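Local coordinates for crystal protein (Bacillus thuringiensis serovar dakota, PDB 2ZTB) that recognises cancer cells and, as the activated form of a parasporin-2-like toxin, probably damages their membranes by forming a beta-barrel pore like its aerolysin-type relatives, at residues Glu6-Met9 and Phe10-Ser14; Arg24-Phe27 and Ser28-Gly32; Pro51-Thr54 and Ala55-Tyr59; Val162-Pro165 and Ala166-Arg170. All blocks are in the same frame, centred on the assembly; numbering follows the deposited sequence.

Contact 1 of 4, residues Glu6-Met9 and Phe10-Ser14; sequences EYLM and FNELS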
loop_
_atom_site.group_PDB
_atom_site.type_symbol
_atom_site.label_atom_id
_atom_site.label_comp_id
_atom_site.label_asym_id
_atom_site.label_seq_id
_atom_site.Cartn_x
_atom_site.Cartn_y
_atom_site.Cartn_z
ATOM N N GLU A 6 -7.940 -15.940 3.363
ATOM C CA GLU A 6 -8.424 -16.545 2.131
ATOM C C GLU A 6 -7.673 -17.826 1.807
ATOM O O GLU A 6 -6.669 -18.138 2.444
ATOM C CB GLU A 6 -8.396 -15.536 0.960
ATOM C CG GLU A 6 -7.110 -14.754 0.782
ATOM C CD GLU A 6 -7.189 -13.747 -0.368
ATOM O OE1 GLU A 6 -6.624 -14.037 -1.449
ATOM O OE2 GLU A 6 -7.813 -12.675 -0.189
ATOM N N TYR A 7 -8.187 -18.566 0.829
ATOM C CA TYR A 7 -7.582 -19.790 0.382
ATOM C C TYR A 7 -6.171 -19.562 -0.146
ATOM O O TYR A 7 -5.864 -18.521 -0.756
ATOM C CB TYR A 7 -8.437 -20.457 -0.694
ATOM C CG TYR A 7 -9.721 -21.097 -0.195
ATOM C CD1 TYR A 7 -9.817 -21.637 1.094
ATOM C CD2 TYR A 7 -10.836 -21.185 -1.025
ATOM C CE1 TYR A 7 -11.001 -22.233 1.547
ATOM C CE2 TYR A 7 -12.021 -21.780 -0.587
ATOM C CZ TYR A 7 -12.102 -22.305 0.699
ATOM O OH TYR A 7 -13.296 -22.886 1.122
ATOM N N LEU A 8 -5.306 -20.537 0.114
ATOM C CA LEU A 8 -3.999 -20.580 -0.508
ATOM C C LEU A 8 -4.195 -21.263 -1.863
ATOM O O LEU A 8 -4.978 -22.220 -1.983
ATOM C CB LEU A 8 -3.011 -21.331 0.384
ATOM C CG LEU A 8 -1.550 -21.426 -0.088
ATOM C CD1 LEU A 8 -0.839 -20.073 -0.002
ATOM C CD2 LEU A 8 -0.796 -22.513 0.715
ATOM N N MET A 9 -3.528 -20.745 -2.888
ATOM C CA MET A 9 -3.643 -21.296 -4.233
ATOM C C MET A 9 -2.321 -21.953 -4.658
ATOM O O MET A 9 -1.270 -21.624 -4.115
ATOM C CB MET A 9 -4.038 -20.191 -5.219
ATOM C CG MET A 9 -5.285 -19.361 -4.808
ATOM S SD MET A 9 -6.808 -20.335 -4.891
ATOM C CE MET A 9 -7.037 -20.527 -6.669
ATOM N N PHE A 10 -2.377 -22.875 -5.619
ATOM C CA PHE A 10 -1.167 -23.530 -6.136
ATOM C C PHE A 10 -0.174 -22.562 -6.788
ATOM O O PHE A 10 1.041 -22.805 -6.740
ATOM C CB PHE A 10 -1.493 -24.683 -7.094
ATOM C CG PHE A 10 -1.711 -26.019 -6.398
ATOM C CD1 PHE A 10 -2.950 -26.643 -6.432
ATOM C CD2 PHE A 10 -0.672 -26.651 -5.722
ATOM C CE1 PHE A 10 -3.158 -27.863 -5.802
ATOM C CE2 PHE A 10 -0.873 -27.874 -5.086
ATOM C CZ PHE A 10 -2.116 -28.481 -5.124
ATOM N N ASN A 11 -0.683 -21.484 -7.400
ATOM C CA ASN A 11 0.171 -20.516 -8.086
ATOM C C ASN A 11 0.851 -19.531 -7.138
ATOM O O ASN A 11 1.568 -18.633 -7.568
ATOM C CB ASN A 11 -0.555 -19.824 -9.265
ATOM C CG ASN A 11 -1.657 -18.817 -8.835
ATOM O OD1 ASN A 11 -2.153 -18.074 -9.680
ATOM N ND2 ASN A 11 -2.029 -18.791 -7.561
ATOM N N GLU A 12 0.637 -19.744 -5.844
ATOM C CA GLU A 12 1.230 -18.943 -4.770
ATOM C C GLU A 12 2.235 -19.730 -3.933
ATOM O O GLU A 12 2.800 -19.182 -2.988
ATOM C CB GLU A 12 0.150 -18.520 -3.785
ATOM C CG GLU A 12 -0.780 -17.480 -4.269
ATOM C CD GLU A 12 -1.771 -17.129 -3.192
ATOM O OE1 GLU A 12 -1.606 -16.041 -2.609
ATOM O OE2 GLU A 12 -2.672 -17.954 -2.911
ATOM N N LEU A 13 2.413 -21.013 -4.239
ATOM C CA LEU A 13 3.362 -21.867 -3.511
ATOM C C LEU A 13 4.781 -21.310 -3.499
ATOM O O LEU A 13 5.478 -21.417 -2.496
ATOM C CB LEU A 13 3.305 -23.300 -4.049
ATOM C CG LEU A 13 2.473 -24.272 -3.180
ATOM C CD1 LEU A 13 1.179 -23.694 -2.604
ATOM C CD2 LEU A 13 2.229 -25.625 -3.856
ATOM N N SER A 14 5.184 -20.671 -4.596
ATOM C CA SER A 14 6.462 -19.951 -4.675
ATOM C C SER A 14 6.606 -18.864 -3.615
ATOM O O SER A 14 7.728 -18.540 -3.205
ATOM C CB SER A 14 6.638 -19.344 -6.059
ATOM O OG SER A 14 5.603 -18.408 -6.314
#

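Contact 2 of 4, residues Arg24-Phe27 and Ser28-Gly32; sequences RSRF and SSIYG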
loop_
_atom_site.group_PDB
_atom_site.type_symbol
_atom_site.label_atom_id
_atom_site.label_comp_id
_atom_site.label_asym_id
_atom_site.label_seq_id
_atom_site.Cartn_x
_atom_site.Cartn_y
_atom_site.Cartn_z
ATOM N N ARG A 24 4.793 -32.605 -3.279
ATOM C CA ARG A 24 4.674 -34.006 -3.632
ATOM C C ARG A 24 5.838 -34.834 -3.047
ATOM O O ARG A 24 5.630 -35.941 -2.525
ATOM C CB ARG A 24 4.597 -34.149 -5.156
ATOM C CG ARG A 24 4.215 -35.525 -5.627
ATOM C CD ARG A 24 4.497 -35.693 -7.096
ATOM N NE ARG A 24 3.814 -36.869 -7.619
ATOM C CZ ARG A 24 3.656 -37.143 -8.913
ATOM N NH1 ARG A 24 4.146 -36.326 -9.848
ATOM N NH2 ARG A 24 3.006 -38.241 -9.275
ATOM N N SER A 25 7.048 -34.285 -3.112
ATOM C CA SER A 25 8.273 -34.973 -2.646
ATOM C C SER A 25 8.284 -35.143 -1.127
ATOM O O SER A 25 8.766 -36.144 -0.605
ATOM C CB SER A 25 9.512 -34.203 -3.106
ATOM O OG SER A 25 10.720 -34.763 -2.583
ATOM N N ARG A 26 7.728 -34.162 -0.424
ATOM C CA ARG A 26 7.552 -34.239 1.016
ATOM C C ARG A 26 6.557 -35.342 1.434
ATOM O O ARG A 26 6.815 -36.080 2.373
ATOM C CB ARG A 26 7.173 -32.851 1.558
ATOM C CG ARG A 26 8.382 -31.890 1.689
ATOM C CD ARG A 26 8.865 -31.727 3.166
ATOM N NE ARG A 26 9.485 -32.938 3.647
ATOM C CZ ARG A 26 9.196 -33.632 4.755
ATOM N NH1 ARG A 26 8.296 -33.256 5.661
ATOM N NH2 ARG A 26 9.870 -34.735 4.953
ATOM N N PHE A 27 5.433 -35.449 0.724
ATOM C CA PHE A 27 4.452 -36.514 0.915
ATOM C C PHE A 27 5.098 -37.868 0.656
ATOM O O PHE A 27 4.911 -38.813 1.406
ATOM C CB PHE A 27 3.256 -36.315 -0.031
ATOM C CG PHE A 27 2.134 -35.465 0.542
ATOM C CD1 PHE A 27 1.806 -34.239 -0.040
ATOM C CD2 PHE A 27 1.392 -35.907 1.642
ATOM C CE1 PHE A 27 0.766 -33.457 0.467
ATOM C CE2 PHE A 27 0.331 -35.137 2.174
ATOM C CZ PHE A 27 0.012 -33.909 1.586
ATOM N N SER A 28 5.891 -37.945 -0.406
ATOM C CA SER A 28 6.672 -39.138 -0.704
ATOM C C SER A 28 7.590 -39.561 0.434
ATOM O O SER A 28 7.673 -40.747 0.755
ATOM C CB SER A 28 7.487 -38.930 -1.964
ATOM O OG SER A 28 8.087 -40.158 -2.325
ATOM N N SER A 29 8.291 -38.597 1.034
ATOM C CA SER A 29 9.154 -38.887 2.173
ATOM C C SER A 29 8.340 -39.330 3.385
ATOM O O SER A 29 8.760 -40.223 4.116
ATOM C CB SER A 29 9.934 -37.645 2.568
ATOM O OG SER A 29 10.987 -37.410 1.688
ATOM N N ILE A 30 7.195 -38.675 3.619
ATOM C CA ILE A 30 6.402 -38.949 4.811
ATOM C C ILE A 30 5.804 -40.364 4.780
ATOM O O ILE A 30 5.790 -41.063 5.797
ATOM C CB ILE A 30 5.304 -37.871 5.050
ATOM C CG1 ILE A 30 5.939 -36.486 5.281
ATOM C CG2 ILE A 30 4.424 -38.259 6.245
ATOM C CD1 ILE A 30 4.961 -35.280 5.199
ATOM N N TYR A 31 5.322 -40.781 3.613
ATOM C CA TYR A 31 4.521 -41.996 3.508
ATOM C C TYR A 31 5.298 -43.138 2.882
ATOM O O TYR A 31 4.892 -44.298 3.001
ATOM C CB TYR A 31 3.170 -41.714 2.805
ATOM C CG TYR A 31 2.276 -40.853 3.687
ATOM C CD1 TYR A 31 2.220 -39.473 3.512
ATOM C CD2 TYR A 31 1.578 -41.410 4.761
ATOM C CE1 TYR A 31 1.458 -38.672 4.338
ATOM C CE2 TYR A 31 0.809 -40.611 5.610
ATOM C CZ TYR A 31 0.759 -39.241 5.386
ATOM O OH TYR A 31 0.011 -38.442 6.205
ATOM N N GLY A 32 6.434 -42.812 2.260
ATOM C CA GLY A 32 7.348 -43.824 1.716
ATOM C C GLY A 32 7.007 -44.250 0.293
ATOM O O GLY A 32 7.619 -45.160 -0.246
#

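Contact 3 of 4, residues Pro51-Thr54 and Ala55-Tyr59; sequences PPIT and AQYGY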
loop_
_atom_site.group_PDB
_atom_site.type_symbol
_atom_site.label_atom_id
_atom_site.label_comp_id
_atom_site.label_asym_id
_atom_site.label_seq_id
_atom_site.Cartn_x
_atom_site.Cartn_y
_atom_site.Cartn_z
ATOM N N PRO A 51 -13.568 -34.973 -7.300
ATOM C CA PRO A 51 -13.111 -33.650 -6.860
ATOM C C PRO A 51 -12.002 -33.739 -5.800
ATOM O O PRO A 51 -11.866 -34.775 -5.144
ATOM C CB PRO A 51 -14.384 -32.995 -6.293
ATOM C CG PRO A 51 -15.297 -34.107 -5.967
ATOM C CD PRO A 51 -14.955 -35.252 -6.881
ATOM N N PRO A 52 -11.200 -32.664 -5.646
ATOM C CA PRO A 52 -10.106 -32.658 -4.677
ATOM C C PRO A 52 -10.519 -33.248 -3.329
ATOM O O PRO A 52 -11.544 -32.848 -2.767
ATOM C CB PRO A 52 -9.754 -31.163 -4.543
ATOM C CG PRO A 52 -10.799 -30.418 -5.334
ATOM C CD PRO A 52 -11.283 -31.378 -6.361
ATOM N N ILE A 53 -9.724 -34.200 -2.830
ATOM C CA ILE A 53 -10.035 -34.907 -1.585
ATOM C C ILE A 53 -10.049 -33.950 -0.396
ATOM O O ILE A 53 -10.598 -34.254 0.658
ATOM C CB ILE A 53 -9.069 -36.094 -1.340
ATOM C CG1 ILE A 53 -7.610 -35.600 -1.238
ATOM C CG2 ILE A 53 -9.245 -37.151 -2.445
ATOM C CD1 ILE A 53 -6.626 -36.615 -0.723
ATOM N N THR A 54 -9.457 -32.779 -0.587
ATOM C CA THR A 54 -9.407 -31.759 0.441
ATOM C C THR A 54 -10.782 -31.117 0.643
ATOM O O THR A 54 -11.160 -30.800 1.775
ATOM C CB THR A 54 -8.368 -30.683 0.091
ATOM O OG1 THR A 54 -8.338 -30.499 -1.330
ATOM C CG2 THR A 54 -6.986 -31.105 0.580
ATOM N N ALA A 55 -11.527 -30.926 -0.449
ATOM C CA ALA A 55 -12.908 -30.445 -0.351
ATOM C C ALA A 55 -13.834 -31.598 0.075
ATOM O O ALA A 55 -14.622 -31.448 1.029
ATOM C CB ALA A 55 -13.373 -29.784 -1.668
ATOM N N GLN A 56 -13.730 -32.748 -0.604
ATOM C CA GLN A 56 -14.491 -33.944 -0.176
ATOM C C GLN A 56 -14.433 -34.135 1.343
ATOM O O GLN A 56 -15.506 -34.198 2.017
ATOM C CB GLN A 56 -13.996 -35.221 -0.865
ATOM C CG GLN A 56 -14.198 -35.251 -2.382
ATOM C CD GLN A 56 -13.996 -36.697 -2.901
ATOM O OE1 GLN A 56 -12.982 -36.984 -3.588
ATOM N NE2 GLN A 56 -14.957 -37.621 -2.563
ATOM N N TYR A 57 -13.193 -34.139 1.879
ATOM C CA TYR A 57 -13.004 -34.504 3.275
ATOM C C TYR A 57 -12.865 -33.325 4.240
ATOM O O TYR A 57 -12.641 -33.553 5.506
ATOM C CB TYR A 57 -11.842 -35.498 3.400
ATOM C CG TYR A 57 -12.052 -36.760 2.573
ATOM C CD1 TYR A 57 -11.660 -36.824 1.235
ATOM C CD2 TYR A 57 -12.656 -37.875 3.122
ATOM C CE1 TYR A 57 -11.859 -37.978 0.472
ATOM C CE2 TYR A 57 -12.848 -39.035 2.373
ATOM C CZ TYR A 57 -12.454 -39.085 1.053
ATOM O OH TYR A 57 -12.662 -40.240 0.321
ATOM N N GLY A 58 -13.004 -32.070 3.645
ATOM C CA GLY A 58 -13.081 -30.876 4.494
ATOM C C GLY A 58 -11.783 -30.424 5.125
ATOM O O GLY A 58 -11.765 -29.989 6.280
ATOM N N TYR A 59 -10.703 -30.519 4.362
ATOM C CA TYR A 59 -9.379 -30.067 4.787
ATOM C C TYR A 59 -8.957 -28.879 3.929
ATOM O O TYR A 59 -8.645 -29.043 2.752
ATOM C CB TYR A 59 -8.359 -31.194 4.635
ATOM C CG TYR A 59 -8.463 -32.272 5.680
ATOM C CD1 TYR A 59 -9.382 -33.328 5.547
ATOM C CD2 TYR A 59 -7.631 -32.248 6.800
ATOM C CE1 TYR A 59 -9.480 -34.326 6.521
ATOM C CE2 TYR A 59 -7.711 -33.243 7.772
ATOM C CZ TYR A 59 -8.635 -34.275 7.629
ATOM O OH TYR A 59 -8.692 -35.251 8.594
#

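Contact 4 of 4, residues Val162-Pro165 and Ala166-Arg170; sequences VTVP and AQSRR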
loop_
_atom_site.group_PDB
_atom_site.type_symbol
_atom_site.label_atom_id
_atom_site.label_comp_id
_atom_site.label_asym_id
_atom_site.label_seq_id
_atom_site.Cartn_x
_atom_site.Cartn_y
_atom_site.Cartn_z
ATOM N N VAL A 162 -1.348 47.370 -0.382
ATOM C CA VAL A 162 0.011 47.736 -0.788
ATOM C C VAL A 162 0.120 49.131 -1.410
ATOM O O VAL A 162 -0.756 49.570 -2.170
ATOM C CB VAL A 162 0.754 46.577 -1.613
ATOM C CG1 VAL A 162 -0.206 45.483 -2.068
ATOM C CG2 VAL A 162 1.602 47.113 -2.771
ATOM N N THR A 163 1.181 49.840 -1.037
ATOM C CA THR A 163 1.511 51.133 -1.636
ATOM C C THR A 163 2.608 50.917 -2.665
ATOM O O THR A 163 3.645 50.311 -2.368
ATOM C CB THR A 163 1.998 52.150 -0.580
ATOM O OG1 THR A 163 1.026 52.263 0.468
ATOM C CG2 THR A 163 2.231 53.540 -1.210
ATOM N N VAL A 164 2.372 51.385 -3.885
ATOM C CA VAL A 164 3.414 51.333 -4.907
ATOM C C VAL A 164 3.843 52.762 -5.262
ATOM O O VAL A 164 3.014 53.577 -5.698
ATOM C CB VAL A 164 3.064 50.395 -6.132
ATOM C CG1 VAL A 164 1.689 50.695 -6.705
ATOM C CG2 VAL A 164 4.150 50.453 -7.212
ATOM N N PRO A 165 5.127 53.087 -4.994
ATOM C CA PRO A 165 5.692 54.414 -5.251
ATOM C C PRO A 165 5.585 54.858 -6.714
ATOM O O PRO A 165 5.236 54.055 -7.594
ATOM C CB PRO A 165 7.163 54.280 -4.824
ATOM C CG PRO A 165 7.412 52.846 -4.618
ATOM C CD PRO A 165 6.105 52.179 -4.367
ATOM N N ALA A 166 5.910 56.133 -6.938
ATOM C CA ALA A 166 5.684 56.850 -8.197
ATOM C C ALA A 166 5.901 56.040 -9.479
ATOM O O ALA A 166 4.939 55.669 -10.147
ATOM C CB ALA A 166 6.500 58.153 -8.221
ATOM N N GLN A 167 7.155 55.765 -9.820
ATOM C CA GLN A 167 7.466 55.162 -11.121
ATOM C C GLN A 167 8.072 53.799 -10.935
ATOM O O GLN A 167 9.267 53.599 -11.169
ATOM C CB GLN A 167 8.403 56.060 -11.950
ATOM C CG GLN A 167 7.734 57.288 -12.562
ATOM C CD GLN A 167 6.644 56.948 -13.580
ATOM O OE1 GLN A 167 5.625 57.635 -13.649
ATOM N NE2 GLN A 167 6.860 55.897 -14.375
ATOM N N SER A 168 7.232 52.857 -10.520
ATOM C CA SER A 168 7.710 51.556 -10.077
ATOM C C SER A 168 6.667 50.453 -10.176
ATOM O O SER A 168 5.472 50.699 -10.376
ATOM C CB SER A 168 8.218 51.657 -8.634
ATOM O OG SER A 168 7.345 52.454 -7.855
ATOM N N ARG A 169 7.159 49.228 -10.054
ATOM C CA ARG A 169 6.327 48.050 -9.909
ATOM C C ARG A 169 6.624 47.419 -8.556
ATOM O O ARG A 169 7.684 47.653 -7.966
ATOM C CB ARG A 169 6.595 47.054 -11.042
ATOM C CG ARG A 169 8.063 46.721 -11.232
ATOM C CD ARG A 169 8.343 46.184 -12.625
ATOM N NE ARG A 169 9.778 46.005 -12.857
ATOM C CZ ARG A 169 10.516 45.028 -12.321
ATOM N NH1 ARG A 169 9.966 44.132 -11.494
ATOM N NH2 ARG A 169 11.813 44.953 -12.602
ATOM N N ARG A 170 5.684 46.611 -8.077
ATOM C CA ARG A 170 5.818 45.936 -6.796
ATOM C C ARG A 170 5.183 44.556 -6.875
ATOM O O ARG A 170 3.995 44.435 -7.189
ATOM C CB ARG A 170 5.172 46.784 -5.689
ATOM C CG ARG A 170 5.674 46.446 -4.308
ATOM C CD ARG A 170 5.501 47.584 -3.307
ATOM N NE ARG A 170 6.077 47.169 -2.030
ATOM C CZ ARG A 170 5.823 47.723 -0.850
ATOM N NH1 ARG A 170 4.988 48.752 -0.734
ATOM N NH2 ARG A 170 6.415 47.229 0.229
HETATM O O HOH W 1 2.767 48.953 1.478
#

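Contact 1 of 4, residues Glu6-Met9 and Phe10-Ser14
Met9 and Glu12 hold each other through two polar contacts where strand 4-7 gives way to a 3-10 turn. The first is a main-chain bond: Glu12 N donates to Met9 O over 3.2 Å, its nitrogen lying well above the carbonyl plane, as the tight 3-10 geometry allows. The second runs the other way and uses the side chain, Met9 N donating over 2.9 Å to Glu12 OE2, which accepts with its anti lone pair. A glutamate folding back onto the backbone N-H three residues earlier recalls the side-chain half of a capping box. Glu12 reaches that N-H because CG stands beside its own backbone N (chi1 -72°) and the chain beyond runs extended.

Aliphatic carbons pack against the polar groups of the turn. Met9 passes its CG 3.5 Å from Glu12 OE2, its CB lies 3.4 Å from Asn11 ND2, and Leu13 CD1 comes as near as 3.5 Å to Met9 O. The apolar pair is Leu8 and Leu13, which cross at about a right angle and touch through CD2 and CD1, 4.0 Å apart; both also lean on Phe195 of strand 168-199.

Partners from outside the turn complete the grip on the carboxylate. Lys63 forms salt bridges to Glu12 OE2 and to Glu6 OE1, while Glu12 OE1 accepts from the backbone N of Lys121. The Glu12 carboxylate is therefore gripped at both oxygens by one ammonium and two backbone N-H groups, an environment that fixes its rotation and probably favours the ionised form, with Lys63 offsetting the like charge of Glu6.

Contact 2 of 4, residues Arg24-Phe27 and Ser28-Gly32
Arg24 to Phe27 and Ser28 to Tyr31 meet as successive turns of helix 20-31, and each carbonyl of the earlier turn is taken by an N-H of the later one. Ser28 N donates to Arg24 O at 2.9 Å and Ser29 N to Ser25 O at 3.0 Å; Ile30 N and Tyr31 N repeat the pattern on Arg26 O and Phe27 O. Ser29 OG adds a weak bond, 3.4 Å, to Ser25 O, which thus serves a backbone and a side-chain donor. Ser29 OG comes back to that carbonyl because it stands beside its own backbone N (chi1 -76°). Gly32 N closes the ladder on Ser28 O at 2.8 Å, and Gly32, with positive phi, then leaves the helix.

The longer polar groups find partners beyond this turn. Arg26, bent at chi2 and chi3, lays NH1 3.9 Å from Ile30 CD1 and gives its hydrogen bond to Asp217 O. Arg24 bonds Pro35 O, and Tyr31 OH bonds Asn213.

Phe27 and Tyr31 lie side by side, pointing the same way, with Tyr31 CE1 at the edge of the Phe27 ring, 3.9 Å from CD2. Ile30 CG2 sits over one face of the Tyr31 ring, offset toward its rim. With the carbonyls of Arg24 to Ser28 taken within the helix, the arginine and tyrosine ends are spent on binding helix 215-218, strand 210-214 and the loop at Pro35.

Contact 3 of 4, residues Pro51-Thr54 and Ala55-Tyr59
Tyr57 turns its ring edge back to Ile53 because its CG lies opposite the carbonyl carbon (chi1 -58°), which brings ring atom CE1 to 3.8 Å from Ile53 CB. On the isoleucine, chi1 of 60° leaves CG2 beside the backbone N and anti to the carbonyl carbon, 4.0 Å from Tyr57 CE1. The two side chains meet at a slant, with Ile53 CA near the plane of the ring at its edge.

Helix 53-56 is barely more than one turn. Pro52 holds the N-cap position, and its O starts the helix ladder, accepting Gln56 N at 3.1 Å in the carbonyl plane and Ala55 N more weakly. The far end is closed by a Schellman motif on Gly58, whose positive phi lets Tyr59 N reach Thr54 O, 2.6 Å, while Gly58 N binds Ala55 O at 3.1 Å. Pro51 CG and Gln56 CG touch beside the first turn.

Outward, Thr54 OG1 bonds Asn41 O. Ile53 and Thr54 press on Phe212 of strand 210-214, so the helix sits against that strand; Tyr59 after it stacks on Phe212 and meets Tyr194 of strand 168-199 edge-to-face, just before strand 61-90.

Contact 4 of 4, residues Val162-Pro165 and Ala166-Arg170
Ala166 follows Pro165 directly and opens the turn in which strand 147-164 doubles back into strand 168-199. Its CB stays near Pro165, 3.7 Å from that residue's C, while Gln167 leads outward and ties its backbone to Leu248.

Ser168 is where the returning chain faces the outgoing one. Its OG, set between the backbone N and the carbonyl carbon (chi1 42°), lies alongside the proline ring, 3.3 Å from Pro165 CG, and comes to 2.7 Å from Pro165 O. Its own carbonyl carries the next contact, Val164 CG2 resting 3.4 Å from Ser168 O.

Arg169 faces the other way, toward Thr87 and Thr89 of strand 61-90. Arg170 then crosses the gap. With CG opposite its backbone N and the chain extended as far as NE, it slides past Val162, CD meeting Val162 CG2 at 4.0 Å, and delivers NH1 to Thr163 O. That bond is short, 2.6 Å, and lies within both the carbonyl plane and the guanidinium plane. A water accepts from Thr163 N at 3.1 Å and, weakly, from Arg170 NH1; NE is taken by Gln243 O, and the bonds at NH1 and NE together fix how the guanidinium is turned.

No main-chain hydrogen bond joins the two strand ends, whose axes pass 7.5 Å apart at 157°. Side chains bridge them, in part onto the other strand's carbonyls, as in a beta-arch. Each end pairs with other neighbours instead: Val162 and Val164 with strand 96-116, Ser168 with Asn90 of strand 61-90, and Arg169 with Arg246 of strand 223-247, at the far tip of the elongated molecule.

Contacts 1, 2 and 3 lie on one side of the centre of the rod-like chain, contact 1 nearer the middle, and contact 4 lies on the opposite side: about 72 Å separates the centres of contacts 1 and 4, and about 90 Å those of contacts 2 and 4. Within the group of three the centres stand 16 to 20 Å apart, with nearest atoms 7 to 8 Å apart and no touch. Strand 168-199 spans the gap, leaving from the arch of contact 4 and supplying Phe195, which touches both Leu13 and Phe27. Strand 210-214 likewise links contacts 2 and 3. The glycerol bound at Tyr57 and Gly58 probably comes from the crystallisation liquor.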